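Local coordinates for protein L-lysine 6-oxidase (Marinomonas mediterranea, PDB 3WEU) that oxidises the side-chain amine of L-lysine by means of a cysteine tryptophylquinone cofactor, releasing ammonium and antibacterial hydrogen peroxide, at residues 399-404 and 519-524; 526-531 and 570-575. One frame throughout, in Å; residues are numbered along the deposited sequence.

Contact 1: residues 399-404 and 519-524; sequences VEKFLA and QTVNFS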
loop_
_atom_site.group_PDB
_atom_site.type_symbol
_atom_site.label_atom_id
_atom_site.label_comp_id
_atom_site.label_asym_id
_atom_site.label_seq_id
_atom_site.Cartn_x
_atom_site.Cartn_y
_atom_site.Cartn_z
ATOM N N VAL A 399 -16.935 -27.756 -5.800
ATOM C CA VAL A 399 -15.554 -27.874 -6.323
ATOM C C VAL A 399 -15.633 -28.549 -7.691
ATOM O O VAL A 399 -16.409 -29.459 -7.924
ATOM C CB VAL A 399 -14.733 -28.741 -5.370
ATOM C CG1 VAL A 399 -13.379 -29.161 -5.916
ATOM C CG2 VAL A 399 -14.585 -28.010 -4.057
ATOM N N GLU A 400 -14.803 -28.089 -8.630
ATOM C CA GLU A 400 -14.660 -28.803 -9.899
ATOM C C GLU A 400 -13.240 -28.548 -10.394
ATOM O O GLU A 400 -12.949 -27.540 -10.989
ATOM C CB GLU A 400 -15.710 -28.360 -10.908
ATOM C CG GLU A 400 -15.679 -29.226 -12.121
ATOM C CD GLU A 400 -16.263 -28.546 -13.327
ATOM O OE1 GLU A 400 -17.510 -28.735 -13.534
ATOM O OE2 GLU A 400 -15.513 -27.818 -14.077
ATOM N N LYS A 401 -12.358 -29.438 -10.055
ATOM C CA LYS A 401 -10.908 -29.137 -10.108
ATOM C C LYS A 401 -10.364 -29.165 -11.530
ATOM O O LYS A 401 -9.543 -28.271 -11.925
ATOM C CB LYS A 401 -10.161 -30.137 -9.307
ATOM C CG LYS A 401 -10.340 -30.012 -7.814
ATOM C CD LYS A 401 -9.420 -30.988 -7.086
ATOM C CE LYS A 401 -9.476 -30.688 -5.577
ATOM N NZ LYS A 401 -8.437 -31.502 -4.888
ATOM N N PHE A 402 -10.771 -30.200 -12.289
ATOM C CA PHE A 402 -10.214 -30.481 -13.638
ATOM C C PHE A 402 -11.254 -30.602 -14.711
ATOM O O PHE A 402 -12.441 -30.887 -14.449
ATOM C CB PHE A 402 -9.340 -31.765 -13.610
ATOM C CG PHE A 402 -8.254 -31.717 -12.542
ATOM C CD1 PHE A 402 -7.140 -30.882 -12.715
ATOM C CD2 PHE A 402 -8.324 -32.505 -11.416
ATOM C CE1 PHE A 402 -6.157 -30.796 -11.785
ATOM C CE2 PHE A 402 -7.334 -32.426 -10.470
ATOM C CZ PHE A 402 -6.244 -31.586 -10.643
ATOM N N LEU A 403 -10.810 -30.309 -15.922
ATOM C CA LEU A 403 -11.726 -30.116 -17.024
ATOM C C LEU A 403 -12.330 -31.385 -17.556
ATOM O O LEU A 403 -11.701 -32.418 -17.556
ATOM C CB LEU A 403 -11.032 -29.336 -18.170
ATOM C CG LEU A 403 -11.860 -28.746 -19.293
ATOM C CD1 LEU A 403 -12.881 -27.741 -18.762
ATOM C CD2 LEU A 403 -10.956 -28.119 -20.329
ATOM N N ALA A 404 -13.562 -31.288 -18.057
ATOM C CA ALA A 404 -14.180 -32.332 -18.928
ATOM C C ALA A 404 -14.684 -31.603 -20.145
ATOM O O ALA A 404 -14.900 -30.356 -20.145
ATOM C CB ALA A 404 -15.374 -32.998 -18.218
ATOM N N GLN A 519 -3.158 -22.605 -12.917
ATOM C CA GLN A 519 -3.535 -22.832 -11.509
ATOM C C GLN A 519 -2.747 -24.002 -11.008
ATOM O O GLN A 519 -2.594 -24.977 -11.729
ATOM C CB GLN A 519 -5.018 -23.177 -11.445
ATOM C CG GLN A 519 -5.600 -23.038 -10.051
ATOM C CD GLN A 519 -5.771 -21.629 -9.563
ATOM O OE1 GLN A 519 -5.911 -20.679 -10.333
ATOM N NE2 GLN A 519 -5.754 -21.481 -8.223
ATOM N N THR A 520 -2.238 -23.925 -9.768
ATOM C CA THR A 520 -1.637 -25.054 -9.126
ATOM C C THR A 520 -2.736 -25.733 -8.316
ATOM O O THR A 520 -3.225 -25.172 -7.318
ATOM C CB THR A 520 -0.486 -24.462 -8.243
ATOM O OG1 THR A 520 0.532 -23.986 -9.175
ATOM C CG2 THR A 520 0.106 -25.489 -7.430
ATOM N N VAL A 521 -3.133 -26.922 -8.742
ATOM C CA VAL A 521 -4.366 -27.608 -8.286
ATOM C C VAL A 521 -4.033 -28.895 -7.503
ATOM O O VAL A 521 -3.352 -29.820 -7.986
ATOM C CB VAL A 521 -5.281 -27.980 -9.473
ATOM C CG1 VAL A 521 -6.628 -28.448 -8.967
ATOM C CG2 VAL A 521 -5.422 -26.776 -10.441
ATOM N N ASN A 522 -4.530 -28.954 -6.264
ATOM C CA ASN A 522 -4.332 -30.113 -5.416
ATOM C C ASN A 522 -4.996 -31.319 -6.091
ATOM O O ASN A 522 -6.134 -31.188 -6.602
ATOM C CB ASN A 522 -5.030 -29.911 -4.048
ATOM C CG ASN A 522 -5.092 -31.196 -3.280
ATOM O OD1 ASN A 522 -6.068 -31.912 -3.337
ATOM N ND2 ASN A 522 -3.982 -31.571 -2.713
ATOM N N PHE A 523 -4.396 -32.494 -5.984
ATOM C CA PHE A 523 -5.079 -33.649 -6.524
ATOM C C PHE A 523 -5.206 -34.843 -5.548
ATOM O O PHE A 523 -5.377 -35.980 -5.966
ATOM C CB PHE A 523 -4.457 -34.080 -7.823
ATOM C CG PHE A 523 -2.996 -34.399 -7.754
ATOM C CD1 PHE A 523 -2.574 -35.699 -7.638
ATOM C CD2 PHE A 523 -2.036 -33.419 -7.960
ATOM C CE1 PHE A 523 -1.224 -36.050 -7.649
ATOM C CE2 PHE A 523 -0.675 -33.753 -7.952
ATOM C CZ PHE A 523 -0.267 -35.065 -7.781
ATOM N N SER A 524 -5.128 -34.583 -4.267
ATOM C CA SER A 524 -5.115 -35.677 -3.255
ATOM C C SER A 524 -6.375 -35.695 -2.431
ATOM O O SER A 524 -6.756 -36.723 -1.886
ATOM C CB SER A 524 -3.928 -35.537 -2.306
ATOM O OG SER A 524 -3.955 -34.299 -1.631
#
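An Asx turn at the end of strand 518-522 is where K401, from the short strand 400-402, delivers its ammonium group to N522. The two strands are not sheet neighbours: their axes pass 8.0 Å apart at a crossing angle of -109°, so side chains make the contact. K401 turns its CG beside its own backbone N (chi1 -71°) and runs fully extended from there, past V521 and on to the turn. NZ donates to N522 O at 2.9 Å, arriving from well above the carbonyl plane and not along a lone pair. The carbonyls of E525 and V528 accept from the same nitrogen, so three backbone oxygens surround this buried charge and probably offset much of the cost of burying it.

Nearer the K401 backbone the contact is apolar. K401 CB sits 3.6 Å above one face of the F402 ring, displaced toward its rim. The far end of that ring meets V521, with CZ 3.6 Å from CG1 in an oblique approach, while F523 CB comes to the ring edge near its plane at 4.2 Å from CZ. V521 places CG1 anti to its backbone N, and this same methyl also lies 3.9 Å from K401 CB.

The N522 amide is held at both ends. OD1 accepts from S524 N at 3.0 Å, the bond that makes the Asx turn, and also from E525 N. The main partner of ND2 is L572 O, outside the two segments; ND2 adds a nearly straight bond to S524 OG, 2.9 Å away at 173° and close to the amide plane.

Contact 2: residues 526-531 and 570-575; sequences PSVNKA and VPLPPA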
loop_
_atom_site.group_PDB
_atom_site.type_symbol
_atom_site.label_atom_id
_atom_site.label_comp_id
_atom_site.label_asym_id
_atom_site.label_seq_id
_atom_site.Cartn_x
_atom_site.Cartn_y
_atom_site.Cartn_z
ATOM N N PRO A 526 -10.332 -34.533 -2.592
ATOM C CA PRO A 526 -11.339 -34.000 -3.502
ATOM C C PRO A 526 -12.047 -32.749 -3.027
ATOM O O PRO A 526 -12.480 -31.919 -3.850
ATOM C CB PRO A 526 -12.340 -35.140 -3.576
ATOM C CG PRO A 526 -11.463 -36.393 -3.492
ATOM C CD PRO A 526 -10.374 -36.022 -2.503
ATOM N N SER A 527 -12.189 -32.575 -1.701
ATOM C CA SER A 527 -12.918 -31.412 -1.170
ATOM C C SER A 527 -12.050 -30.151 -0.916
ATOM O O SER A 527 -12.547 -29.090 -0.576
ATOM C CB SER A 527 -13.651 -31.862 0.149
ATOM O OG SER A 527 -12.641 -32.050 1.137
ATOM N N VAL A 528 -10.759 -30.239 -1.186
ATOM C CA VAL A 528 -9.796 -29.200 -0.878
ATOM C C VAL A 528 -9.127 -28.638 -2.136
ATOM O O VAL A 528 -8.537 -29.397 -2.926
ATOM C CB VAL A 528 -8.703 -29.755 -0.017
ATOM C CG1 VAL A 528 -7.680 -28.648 0.256
ATOM C CG2 VAL A 528 -9.307 -30.244 1.341
ATOM N N ASN A 529 -9.263 -27.336 -2.332
ATOM C CA ASN A 529 -8.373 -26.636 -3.297
ATOM C C ASN A 529 -7.212 -25.922 -2.589
ATOM O O ASN A 529 -6.102 -25.972 -3.060
ATOM C CB ASN A 529 -9.158 -25.685 -4.192
ATOM C CG ASN A 529 -9.780 -26.390 -5.373
ATOM O OD1 ASN A 529 -9.123 -27.165 -6.019
ATOM N ND2 ASN A 529 -11.031 -26.113 -5.672
ATOM N N LYS A 530 -7.495 -25.246 -1.481
ATOM C CA LYS A 530 -6.494 -24.445 -0.752
ATOM C C LYS A 530 -6.603 -24.786 0.746
ATOM O O LYS A 530 -7.667 -25.175 1.232
ATOM C CB LYS A 530 -6.668 -22.919 -1.017
ATOM C CG LYS A 530 -6.406 -22.651 -2.463
ATOM C CD LYS A 530 -5.862 -21.363 -2.852
ATOM C CE LYS A 530 -6.030 -21.210 -4.334
ATOM N NZ LYS A 530 -5.999 -19.766 -4.421
ATOM N N ALA A 531 -5.499 -24.626 1.436
ATOM C CA ALA A 531 -5.450 -24.870 2.878
ATOM C C ALA A 531 -4.539 -23.834 3.453
ATOM O O ALA A 531 -3.782 -23.147 2.678
ATOM C CB ALA A 531 -4.848 -26.206 3.089
ATOM N N VAL A 570 -3.196 -21.478 0.470
ATOM C CA VAL A 570 -2.329 -21.905 -0.599
ATOM C C VAL A 570 -2.758 -23.260 -1.104
ATOM O O VAL A 570 -3.357 -23.986 -0.382
ATOM C CB VAL A 570 -0.869 -21.995 -0.143
ATOM C CG1 VAL A 570 -0.425 -20.575 0.285
ATOM C CG2 VAL A 570 -0.667 -23.030 0.947
ATOM N N PRO A 571 -2.462 -23.552 -2.359
ATOM C CA PRO A 571 -2.782 -24.861 -2.872
ATOM C C PRO A 571 -2.219 -25.956 -2.002
ATOM O O PRO A 571 -1.087 -25.915 -1.632
ATOM C CB PRO A 571 -2.101 -24.852 -4.270
ATOM C CG PRO A 571 -2.082 -23.385 -4.677
ATOM C CD PRO A 571 -1.805 -22.685 -3.369
ATOM N N LEU A 572 -3.028 -26.917 -1.640
ATOM C CA LEU A 572 -2.571 -28.049 -0.851
ATOM C C LEU A 572 -1.695 -28.954 -1.683
ATOM O O LEU A 572 -2.149 -29.439 -2.709
ATOM C CB LEU A 572 -3.738 -28.862 -0.311
ATOM C CG LEU A 572 -3.367 -30.032 0.595
ATOM C CD1 LEU A 572 -2.781 -29.488 1.943
ATOM C CD2 LEU A 572 -4.555 -30.921 0.790
ATOM N N PRO A 573 -0.464 -29.211 -1.267
ATOM C CA PRO A 573 0.326 -30.225 -1.983
ATOM C C PRO A 573 -0.251 -31.612 -1.734
ATOM O O PRO A 573 -0.815 -31.808 -0.672
ATOM C CB PRO A 573 1.659 -30.156 -1.322
ATOM C CG PRO A 573 1.686 -28.881 -0.566
ATOM C CD PRO A 573 0.310 -28.602 -0.161
ATOM N N PRO A 574 -0.109 -32.561 -2.653
ATOM C CA PRO A 574 0.592 -32.390 -3.913
ATOM C C PRO A 574 -0.316 -31.761 -4.961
ATOM O O PRO A 574 -1.558 -31.956 -4.945
ATOM C CB PRO A 574 0.985 -33.831 -4.297
ATOM C CG PRO A 574 -0.192 -34.613 -3.771
ATOM C CD PRO A 574 -0.472 -33.964 -2.415
ATOM N N ALA A 575 0.282 -30.948 -5.840
ATOM C CA ALA A 575 -0.523 -30.198 -6.763
ATOM C C ALA A 575 0.021 -30.276 -8.163
ATOM O O ALA A 575 1.204 -30.628 -8.354
ATOM C CB ALA A 575 -0.623 -28.766 -6.355
#
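The peptide plane between V570 and P571 has the aliphatic part of K530 laid over one face: K530 CG is 4.0 Å from P571 N, and K530 CD is 4.0 Å from V570 C. With CG anti to the carbonyl carbon (chi1 -64°), the K530 chain is carried across this face toward the P571 ring. The oxygen of the same peptide group, V570 O, accepts from A531 N, the donor being tilted 21° from the carbonyl plane. In return V570 N gives its hydrogen to A531 O at 2.8 Å in a nearly straight bond. Two weaker CA-H...O contacts continue the ladder, K530 CA to V570 O at 3.2 Å and P571 CA to N529 O at 3.5 Å.

A531 and V570 therefore form a hydrogen-bonded antiparallel pair, with both side chains on one face of the ribbon. K530 and P571 are the non-hydrogen-bonded pair before it, a place where a proline, having no N-H, costs the ladder no bond. Next to it L572 spreads its two methyls between neighbours: CD1 rests 4.0 Å from A531 CB, while CD2 meets V528 CG1 at 3.9 Å.

This is the base of a long two-stranded antiparallel ribbon, strands 530-543 and 557-571, which extends from the body of the subunit as an arm.

How the contacts relate
The two contacts lie about 9 Å apart, centre to centre, and are joined by polar bonds: K401 NZ to V528 O at 2.9 Å and, probably, N522 ND2 to L572 O at 2.8 Å. A probable backbone bond from F523 N to P574 O, 3.1 Å, joins segments 519-524 and 570-575 once more. Strand 518-522 thus connects the contacts, running on in sequence to strand 530-543, and these bonds probably help to tie the base of the arm to the body. The quinone is close in sequence: strand 518-522 follows C516, which is cross-linked to W581, and pairs with strand 575-579 leading to it, while Q519 OE1 accepts from the indole NE1 of W580, next to W581.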